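Local coordinates for protein amide synthase (PDB 1L5A) that serves as a nonribosomal peptide synthetase condensation enzyme, an amide synthase that probably forms an amide bond in vibriobactin biosynthesis, at residues D130-M135 and M261-S266; E138-Q143 and T153-F158; A157-Q162 and A268-G273. All blocks are in the same frame, centred on the assembly; numbering follows the deposited sequence.

Interaction 1 (D130-M135 and M261-S266); sequences DGYGMM and MNRWGS
Arg263 reaches from the loop 261-266 to the start of helix 131-150, where it meets Asp130 and Tyr132. The charged part is a salt bridge. Arg263 NH2 lies 3.0 Å from Asp130 OD1 and 3.3 Å from Asp130 OD2, and both hydrogen bonds are weak. The carboxylate sits at the edge of the guanidinium, with the two planes steeply turned against each other. Asp130 is also the N-cap. Its OD1 takes a hydrogen bond from Gly133 N at 2.8 Å, and the donor approaches nearly in line with the C-O bond. OD2 accepts from the backbone N of Met275 and of Val276.

The CH-pi part is carried by Tyr132. Its CG is anti to the backbone N (chi1 -163°), which swings the ring toward the loop. Arg263 CG stands 3.7 Å from the ring centroid. The guanidinium runs on past the CD2 rim, with its plane 25° from the ring. Met135 CE lies over the opposite face.

The apolar part is small. Met261 CG touches Tyr132 CD1 at 4.0 Å, and its sulfur makes an oblique Met-aromatic contact.

Asp130 and Gly131 end the HHxxxDG signature of condensation domains. Arg263 NH1 is held more firmly by Ala268 O. The chemistry is consistent with a structural role for Asp130: the cap holds it to its own helix, while the other bonds tie it to the connection between strands 255-260 and 277-282.

Interaction 2 (E138-Q143 and T153-F158); sequences EQRLSQ and TPTAAF
Arg140 projects from helix 131-150 and ends against the loop 153-158, which runs back beside the helix. Its CG is anti to the backbone N (chi1 -169°), and the chain then bends at chi2 (50°). This carries the guanidinium out past the ring of Phe158 to the backbone of Thr155. Arg140 NH2 donates to Thr155 O at 3.1 Å. The bond is fairly straight (155°) and the acceptor is close to the guanidinium plane, although the donor stands above the plane of the carbonyl. Arg140 NH1 makes a weak bond of 3.3 Å to Thr155 OG1. That hydroxyl lies between the backbone N and the carbonyl carbon of its own residue, a rotamer that turns it toward the arginine.

Gln143, one turn further along the helix, braces the same group. Its side chain is extended beyond CG, and OE1 accepts from Arg140 NH1 at 3.0 Å. The bonds to Gln143 OE1 and Thr155 O lie near the guanidinium plane and limit its rotation. Ala156 O sits over one face without a hydrogen bond.

The contact belongs to the helix-loop-helix connection between helices 131-150 and 161-172, at the surface of the condensation domain. The loop returns along the first helix. Glu48 serves both sides: OE2 forms a salt bridge with Arg140 NH2, and OE1 accepts from Phe158 N.

The aliphatic part of Arg140 packs on Phe158. Arg140 CD lies over one face of the ring. The nearest atoms are Arg140 CB and Phe158 CZ, 3.4 Å apart, and Arg140 CG is 3.5 Å from Phe158 CE1. The two side chains run past each other in opposite directions.

Interaction 3 (A157-Q162 and A268-G273); sequences AFKPYQ and AANVPG
The backbones of 157-162 and 268-273 come closest at Phe158 and Asn270, with 5.1 Å between their CA atoms, and are joined by a hydrogen bond from Lys159 N to Asn270 O of 2.9 Å. Both segments belong to the condensation domain, which has the chloramphenicol acetyltransferase-like fold of the CoA-dependent acyltransferases. One leads into helix 161-172. The other belongs to the long connection between strands 255-260 and 277-282.

Pro272 packs against the ring of Phe158. Pro272 CG sits over the centre of the face, 3.5 Å from the ring centroid and only 10° off the ring normal, a clear CH-pi contact. Pro272 CD lies toward the CB end of the ring, 3.5 Å from Phe158 CG. The two side chains cross at about a right angle. Leu136 of helix 131-150 also touches Pro272.

Val271 uses its two methyls for different neighbours. CG1 is anti to the backbone N, and this directs it to Tyr161, where it meets CD1 at 3.8 Å near the plane of the ring. CG2 instead packs on the backbone of Lys159, at 3.6 Å from Lys159 O. Outside the segments, Tyr161 N donates to Asp50 OD2, and the Tyr161 side chain rests on Leu2 and Leu51.

The more exposed side of the contact is made by Lys159 and Asn270. Their side chains run alongside each other in the same direction. The lysine chain bends at chi2, and its stem touches the asparagine where Lys159 CG lies 3.9 Å from Asn270 CB.

Overall arrangement
The three contacts lie within one condensation domain. The centres of interaction 1 and interaction 2 are about 16 Å apart. Interaction 3 is centred about 10 Å from interaction 1 and about 12 Å from interaction 2. Interactions 1 and 2 share helix 131-150, one at its start and one further along. Interactions 2 and 3 share Ala157 and Phe158 in the connection to helix 161-172. Along the chain, interaction 2 is nested inside the loop closed by interaction 1, while interactions 1 and 3 alternate. Residues 261-266 and 268-273 are linked by Arg263 NH1 and Ala268 O. The long connection before strand 277-282 is thus joined to both consecutive helices, and to the signature Asp130.

Interaction 1 (D130-M135 and M261-S266)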
loop_
_atom_site.group_PDB
_atom_site.type_symbol
_atom_site.label_atom_id
_atom_site.label_comp_id
_atom_site.label_asym_id
_atom_site.label_seq_id
_atom_site.Cartn_x
_atom_site.Cartn_y
_atom_site.Cartn_z
ATOM N N ASP A 130 20.972 -11.286 11.381
ATOM C CA ASP A 130 20.145 -12.397 11.836
ATOM C C ASP A 130 20.336 -13.551 10.856
ATOM O O ASP A 130 21.212 -13.499 9.996
ATOM C CB ASP A 130 18.654 -12.022 11.929
ATOM C CG ASP A 130 18.113 -11.355 10.660
ATOM O OD1 ASP A 130 18.504 -11.763 9.533
ATOM O OD2 ASP A 130 17.270 -10.427 10.798
ATOM N N GLY A 131 19.515 -14.585 10.962
ATOM C CA GLY A 131 19.688 -15.719 10.073
ATOM C C GLY A 131 19.528 -15.391 8.612
ATOM O O GLY A 131 20.371 -15.729 7.778
ATOM N N TYR A 132 18.438 -14.711 8.301
ATOM C CA TYR A 132 18.127 -14.350 6.927
ATOM C C TYR A 132 19.266 -13.475 6.363
ATOM O O TYR A 132 19.675 -13.638 5.200
ATOM C CB TYR A 132 16.760 -13.635 6.876
ATOM C CG TYR A 132 16.140 -13.559 5.496
ATOM C CD1 TYR A 132 15.206 -14.512 5.074
ATOM C CD2 TYR A 132 16.483 -12.531 4.607
ATOM C CE1 TYR A 132 14.620 -14.445 3.784
ATOM C CE2 TYR A 132 15.911 -12.454 3.340
ATOM C CZ TYR A 132 14.978 -13.414 2.931
ATOM O OH TYR A 132 14.407 -13.333 1.673
ATOM N N GLY A 133 19.784 -12.561 7.183
ATOM C CA GLY A 133 20.885 -11.730 6.719
ATOM C C GLY A 133 22.090 -12.598 6.325
ATOM O O GLY A 133 22.745 -12.374 5.288
ATOM N N MET A 134 22.363 -13.611 7.151
ATOM C CA MET A 134 23.460 -14.513 6.924
ATOM C C MET A 134 23.322 -15.206 5.576
ATOM O O MET A 134 24.270 -15.224 4.770
ATOM C CB MET A 134 23.530 -15.553 8.041
ATOM C CG MET A 134 24.814 -16.380 8.040
ATOM S SD MET A 134 26.359 -15.408 8.288
ATOM C CE MET A 134 27.019 -15.577 6.857
ATOM N N MET A 135 22.153 -15.776 5.305
ATOM C CA MET A 135 22.009 -16.445 4.025
ATOM C C MET A 135 22.095 -15.444 2.878
ATOM O O MET A 135 22.651 -15.778 1.831
ATOM C CB MET A 135 20.731 -17.302 3.974
ATOM C CG MET A 135 19.482 -16.657 3.508
ATOM S SD MET A 135 19.370 -16.452 1.715
ATOM C CE MET A 135 18.059 -15.215 1.768
ATOM N N MET A 261 10.539 -13.053 9.646
ATOM C CA MET A 261 11.730 -12.440 9.049
ATOM C C MET A 261 11.641 -10.911 8.913
ATOM O O MET A 261 12.640 -10.195 9.100
ATOM C CB MET A 261 12.010 -13.070 7.678
ATOM C CG MET A 261 12.202 -14.576 7.701
ATOM S SD MET A 261 13.382 -15.055 8.982
ATOM C CE MET A 261 12.418 -16.146 10.018
ATOM N N ASN A 262 10.450 -10.413 8.577
ATOM C CA ASN A 262 10.259 -8.983 8.435
ATOM C C ASN A 262 11.027 -8.449 7.199
ATOM O O ASN A 262 11.504 -7.319 7.194
ATOM C CB ASN A 262 10.723 -8.313 9.725
ATOM C CG ASN A 262 9.920 -7.082 10.062
ATOM O OD1 ASN A 262 8.724 -7.010 9.810
ATOM N ND2 ASN A 262 10.580 -6.100 10.651
ATOM N N ARG A 263 11.135 -9.285 6.166
ATOM C CA ARG A 263 11.808 -8.949 4.907
ATOM C C ARG A 263 10.745 -8.809 3.819
ATOM O O ARG A 263 10.974 -8.205 2.778
ATOM C CB ARG A 263 12.759 -10.070 4.465
ATOM C CG ARG A 263 13.814 -10.474 5.478
ATOM C CD ARG A 263 14.987 -9.552 5.431
ATOM N NE ARG A 263 15.903 -9.815 6.529
ATOM C CZ ARG A 263 17.127 -9.303 6.619
ATOM N NH1 ARG A 263 17.595 -8.508 5.656
ATOM N NH2 ARG A 263 17.866 -9.540 7.697
ATOM N N TRP A 264 9.582 -9.401 4.075
ATOM C CA TRP A 264 8.455 -9.394 3.150
ATOM C C TRP A 264 8.009 -8.006 2.702
ATOM O O TRP A 264 7.672 -7.149 3.517
ATOM C CB TRP A 264 7.291 -10.141 3.787
ATOM C CG TRP A 264 6.095 -10.241 2.922
ATOM C CD1 TRP A 264 6.065 -10.304 1.561
ATOM C CD2 TRP A 264 4.739 -10.326 3.362
ATOM N NE1 TRP A 264 4.769 -10.422 1.119
ATOM C CE2 TRP A 264 3.931 -10.438 2.203
ATOM C CE3 TRP A 264 4.123 -10.317 4.623
ATOM C CZ2 TRP A 264 2.535 -10.539 2.267
ATOM C CZ3 TRP A 264 2.738 -10.416 4.687
ATOM C CH2 TRP A 264 1.958 -10.526 3.512
ATOM N N GLY A 265 8.024 -7.788 1.388
ATOM C CA GLY A 265 7.628 -6.502 0.846
ATOM C C GLY A 265 8.486 -5.322 1.257
ATOM O O GLY A 265 8.093 -4.185 1.045
ATOM N N SER A 266 9.675 -5.571 1.804
ATOM C CA SER A 266 10.531 -4.481 2.260
ATOM C C SER A 266 11.904 -4.416 1.603
ATOM O O SER A 266 12.424 -5.406 1.084
ATOM C CB SER A 266 10.720 -4.577 3.777
ATOM O OG SER A 266 11.768 -3.734 4.224
#

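Interaction 2 (E138-Q143 and T153-F158)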
loop_
_atom_site.group_PDB
_atom_site.type_symbol
_atom_site.label_atom_id
_atom_site.label_comp_id
_atom_site.label_asym_id
_atom_site.label_seq_id
_atom_site.Cartn_x
_atom_site.Cartn_y
_atom_site.Cartn_z
ATOM N N GLU A 138 25.494 -15.125 2.102
ATOM C CA GLU A 138 26.021 -16.310 1.441
ATOM C C GLU A 138 25.663 -16.363 -0.020
ATOM O O GLU A 138 26.507 -16.660 -0.856
ATOM C CB GLU A 138 25.547 -17.581 2.175
ATOM C CG GLU A 138 26.006 -17.582 3.647
ATOM C CD GLU A 138 25.445 -18.723 4.462
ATOM O OE1 GLU A 138 24.309 -19.162 4.167
ATOM O OE2 GLU A 138 26.135 -19.165 5.416
ATOM N N GLN A 139 24.413 -16.060 -0.331
ATOM C CA GLN A 139 23.968 -16.075 -1.710
ATOM C C GLN A 139 24.704 -15.000 -2.522
ATOM O O GLN A 139 25.098 -15.224 -3.673
ATOM C CB GLN A 139 22.448 -15.872 -1.766
ATOM C CG GLN A 139 21.627 -17.024 -1.151
ATOM C CD GLN A 139 21.985 -18.387 -1.747
ATOM O OE1 GLN A 139 21.956 -18.570 -2.966
ATOM N NE2 GLN A 139 22.334 -19.344 -0.887
ATOM N N ARG A 140 24.911 -13.840 -1.915
ATOM C CA ARG A 140 25.621 -12.771 -2.591
ATOM C C ARG A 140 27.065 -13.248 -2.873
ATOM O O ARG A 140 27.595 -13.062 -3.970
ATOM C CB ARG A 140 25.619 -11.522 -1.712
ATOM C CG ARG A 140 26.090 -10.264 -2.418
ATOM C CD ARG A 140 25.374 -10.077 -3.737
ATOM N NE ARG A 140 25.812 -8.862 -4.411
ATOM C CZ ARG A 140 25.655 -8.613 -5.709
ATOM N NH1 ARG A 140 25.066 -9.492 -6.497
ATOM N NH2 ARG A 140 26.111 -7.483 -6.221
ATOM N N LEU A 141 27.695 -13.889 -1.897
ATOM C CA LEU A 141 29.054 -14.364 -2.106
ATOM C C LEU A 141 29.040 -15.275 -3.320
ATOM O O LEU A 141 29.904 -15.195 -4.196
ATOM C CB LEU A 141 29.547 -15.122 -0.884
ATOM C CG LEU A 141 30.837 -15.896 -1.090
ATOM C CD1 LEU A 141 32.010 -14.923 -1.278
ATOM C CD2 LEU A 141 31.059 -16.803 0.132
ATOM N N SER A 142 28.046 -16.148 -3.356
ATOM C CA SER A 142 27.871 -17.061 -4.464
ATOM C C SER A 142 27.759 -16.268 -5.779
ATOM O O SER A 142 28.478 -16.530 -6.742
ATOM C CB SER A 142 26.586 -17.856 -4.254
ATOM O OG SER A 142 26.397 -18.795 -5.288
ATOM N N GLN A 143 26.848 -15.297 -5.808
ATOM C CA GLN A 143 26.631 -14.498 -6.996
ATOM C C GLN A 143 27.890 -13.835 -7.523
ATOM O O GLN A 143 28.204 -13.937 -8.715
ATOM C CB GLN A 143 25.561 -13.442 -6.739
ATOM C CG GLN A 143 24.253 -14.038 -6.326
ATOM C CD GLN A 143 23.179 -12.996 -6.041
ATOM O OE1 GLN A 143 23.463 -11.885 -5.580
ATOM N NE2 GLN A 143 21.928 -13.366 -6.298
ATOM N N THR A 153 28.904 -9.267 -15.877
ATOM C CA THR A 153 28.700 -8.128 -14.997
ATOM C C THR A 153 27.809 -8.658 -13.893
ATOM O O THR A 153 26.804 -9.322 -14.143
ATOM C CB THR A 153 27.988 -6.950 -15.716
ATOM O OG1 THR A 153 28.680 -6.633 -16.932
ATOM C CG2 THR A 153 27.985 -5.715 -14.829
ATOM N N PRO A 154 28.179 -8.392 -12.649
ATOM C CA PRO A 154 27.349 -8.894 -11.554
ATOM C C PRO A 154 26.011 -8.167 -11.426
ATOM O O PRO A 154 25.884 -7.005 -11.818
ATOM C CB PRO A 154 28.253 -8.707 -10.335
ATOM C CG PRO A 154 29.083 -7.489 -10.692
ATOM C CD PRO A 154 29.385 -7.694 -12.162
ATOM N N THR A 155 25.004 -8.850 -10.891
ATOM C CA THR A 155 23.713 -8.203 -10.716
ATOM C C THR A 155 23.822 -7.145 -9.631
ATOM O O THR A 155 24.877 -6.969 -9.007
ATOM C CB THR A 155 22.626 -9.178 -10.296
ATOM O OG1 THR A 155 22.898 -9.655 -8.971
ATOM C CG2 THR A 155 22.577 -10.327 -11.260
ATOM N N ALA A 156 22.709 -6.472 -9.385
ATOM C CA ALA A 156 22.668 -5.402 -8.418
ATOM C C ALA A 156 23.145 -5.765 -7.020
ATOM O O ALA A 156 22.988 -6.894 -6.539
ATOM C CB ALA A 156 21.272 -4.828 -8.356
ATOM N N ALA A 157 23.730 -4.755 -6.392
ATOM C CA ALA A 157 24.268 -4.805 -5.051
ATOM C C ALA A 157 23.155 -4.617 -4.008
ATOM O O ALA A 157 22.049 -4.195 -4.335
ATOM C CB ALA A 157 25.282 -3.695 -4.899
ATOM N N PHE A 158 23.462 -4.931 -2.756
ATOM C CA PHE A 158 22.507 -4.751 -1.674
ATOM C C PHE A 158 22.218 -3.250 -1.618
ATOM O O PHE A 158 23.102 -2.446 -1.906
ATOM C CB PHE A 158 23.137 -5.193 -0.351
ATOM C CG PHE A 158 23.342 -6.680 -0.233
ATOM C CD1 PHE A 158 24.581 -7.197 0.156
ATOM C CD2 PHE A 158 22.288 -7.564 -0.454
ATOM C CE1 PHE A 158 24.767 -8.571 0.325
ATOM C CE2 PHE A 158 22.457 -8.942 -0.286
ATOM C CZ PHE A 158 23.704 -9.452 0.105
#

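Interaction 3 (A157-Q162 and A268-G273)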
loop_
_atom_site.group_PDB
_atom_site.type_symbol
_atom_site.label_atom_id
_atom_site.label_comp_id
_atom_site.label_asym_id
_atom_site.label_seq_id
_atom_site.Cartn_x
_atom_site.Cartn_y
_atom_site.Cartn_z
ATOM N N ALA A 157 23.730 -4.755 -6.392
ATOM C CA ALA A 157 24.268 -4.805 -5.051
ATOM C C ALA A 157 23.155 -4.617 -4.008
ATOM O O ALA A 157 22.049 -4.195 -4.335
ATOM C CB ALA A 157 25.282 -3.695 -4.899
ATOM N N PHE A 158 23.462 -4.931 -2.756
ATOM C CA PHE A 158 22.507 -4.751 -1.674
ATOM C C PHE A 158 22.218 -3.250 -1.618
ATOM O O PHE A 158 23.102 -2.446 -1.906
ATOM C CB PHE A 158 23.137 -5.193 -0.351
ATOM C CG PHE A 158 23.342 -6.680 -0.233
ATOM C CD1 PHE A 158 24.581 -7.197 0.156
ATOM C CD2 PHE A 158 22.288 -7.564 -0.454
ATOM C CE1 PHE A 158 24.767 -8.571 0.325
ATOM C CE2 PHE A 158 22.457 -8.942 -0.286
ATOM C CZ PHE A 158 23.704 -9.452 0.105
ATOM N N LYS A 159 20.999 -2.869 -1.260
ATOM C CA LYS A 159 20.658 -1.455 -1.152
ATOM C C LYS A 159 21.346 -0.958 0.125
ATOM O O LYS A 159 21.624 -1.741 1.019
ATOM C CB LYS A 159 19.148 -1.288 -1.005
ATOM C CG LYS A 159 18.305 -1.931 -2.109
ATOM C CD LYS A 159 18.037 -0.979 -3.259
ATOM C CE LYS A 159 17.208 -1.650 -4.361
ATOM N NZ LYS A 159 15.890 -2.221 -3.912
ATOM N N PRO A 160 21.638 0.347 0.222
ATOM C CA PRO A 160 22.291 0.835 1.444
ATOM C C PRO A 160 21.425 0.647 2.666
ATOM O O PRO A 160 20.203 0.649 2.559
ATOM C CB PRO A 160 22.558 2.319 1.148
ATOM C CG PRO A 160 21.642 2.643 0.006
ATOM C CD PRO A 160 21.601 1.397 -0.812
ATOM N N TYR A 161 22.058 0.481 3.825
ATOM C CA TYR A 161 21.317 0.280 5.067
ATOM C C TYR A 161 20.439 1.497 5.321
ATOM O O TYR A 161 19.356 1.378 5.886
ATOM C CB TYR A 161 22.275 0.073 6.253
ATOM C CG TYR A 161 21.573 -0.267 7.570
ATOM C CD1 TYR A 161 20.873 -1.464 7.720
ATOM C CD2 TYR A 161 21.628 0.599 8.662
ATOM C CE1 TYR A 161 20.260 -1.787 8.902
ATOM C CE2 TYR A 161 21.015 0.273 9.870
ATOM C CZ TYR A 161 20.338 -0.924 9.979
ATOM O OH TYR A 161 19.781 -1.302 11.178
ATOM N N GLN A 162 20.922 2.662 4.893
ATOM C CA GLN A 162 20.204 3.923 5.049
ATOM C C GLN A 162 18.819 3.882 4.398
ATOM O O GLN A 162 17.882 4.540 4.863
ATOM C CB GLN A 162 21.024 5.067 4.441
ATOM C CG GLN A 162 20.379 6.456 4.559
ATOM C CD GLN A 162 20.147 6.874 6.001
ATOM O OE1 GLN A 162 20.922 6.523 6.892
ATOM N NE2 GLN A 162 19.089 7.644 6.234
ATOM N N ALA A 268 14.396 -4.370 3.046
ATOM C CA ALA A 268 15.235 -5.191 3.906
ATOM C C ALA A 268 15.490 -6.507 3.188
ATOM O O ALA A 268 16.375 -7.275 3.567
ATOM C CB ALA A 268 14.528 -5.452 5.257
ATOM N N ALA A 269 14.704 -6.779 2.153
ATOM C CA ALA A 269 14.886 -8.018 1.414
ATOM C C ALA A 269 16.202 -7.950 0.663
ATOM O O ALA A 269 16.689 -8.965 0.165
ATOM C CB ALA A 269 13.753 -8.232 0.443
ATOM N N ASN A 270 16.764 -6.748 0.584
ATOM C CA ASN A 270 18.029 -6.538 -0.100
ATOM C C ASN A 270 18.990 -5.774 0.787
ATOM O O ASN A 270 19.813 -5.013 0.296
ATOM C CB ASN A 270 17.825 -5.745 -1.391
ATOM C CG ASN A 270 16.788 -6.357 -2.279
ATOM O OD1 ASN A 270 15.655 -5.882 -2.339
ATOM N ND2 ASN A 270 17.155 -7.437 -2.962
ATOM N N VAL A 271 18.888 -5.975 2.092
ATOM C CA VAL A 271 19.765 -5.292 3.022
ATOM C C VAL A 271 20.046 -6.214 4.183
ATOM O O VAL A 271 19.219 -6.370 5.073
ATOM C CB VAL A 271 19.131 -4.007 3.586
ATOM C CG1 VAL A 271 20.148 -3.256 4.409
ATOM C CG2 VAL A 271 18.605 -3.145 2.478
ATOM N N PRO A 272 21.207 -6.870 4.165
ATOM C CA PRO A 272 21.547 -7.775 5.261
ATOM C C PRO A 272 21.567 -6.946 6.545
ATOM O O PRO A 272 22.076 -5.827 6.553
ATOM C CB PRO A 272 22.924 -8.279 4.863
ATOM C CG PRO A 272 22.835 -8.328 3.346
ATOM C CD PRO A 272 22.163 -6.995 3.044
ATOM N N GLY A 273 20.974 -7.478 7.609
ATOM C CA GLY A 273 20.943 -6.764 8.872
ATOM C C GLY A 273 20.078 -7.487 9.894
ATOM O O GLY A 273 19.765 -8.666 9.734
#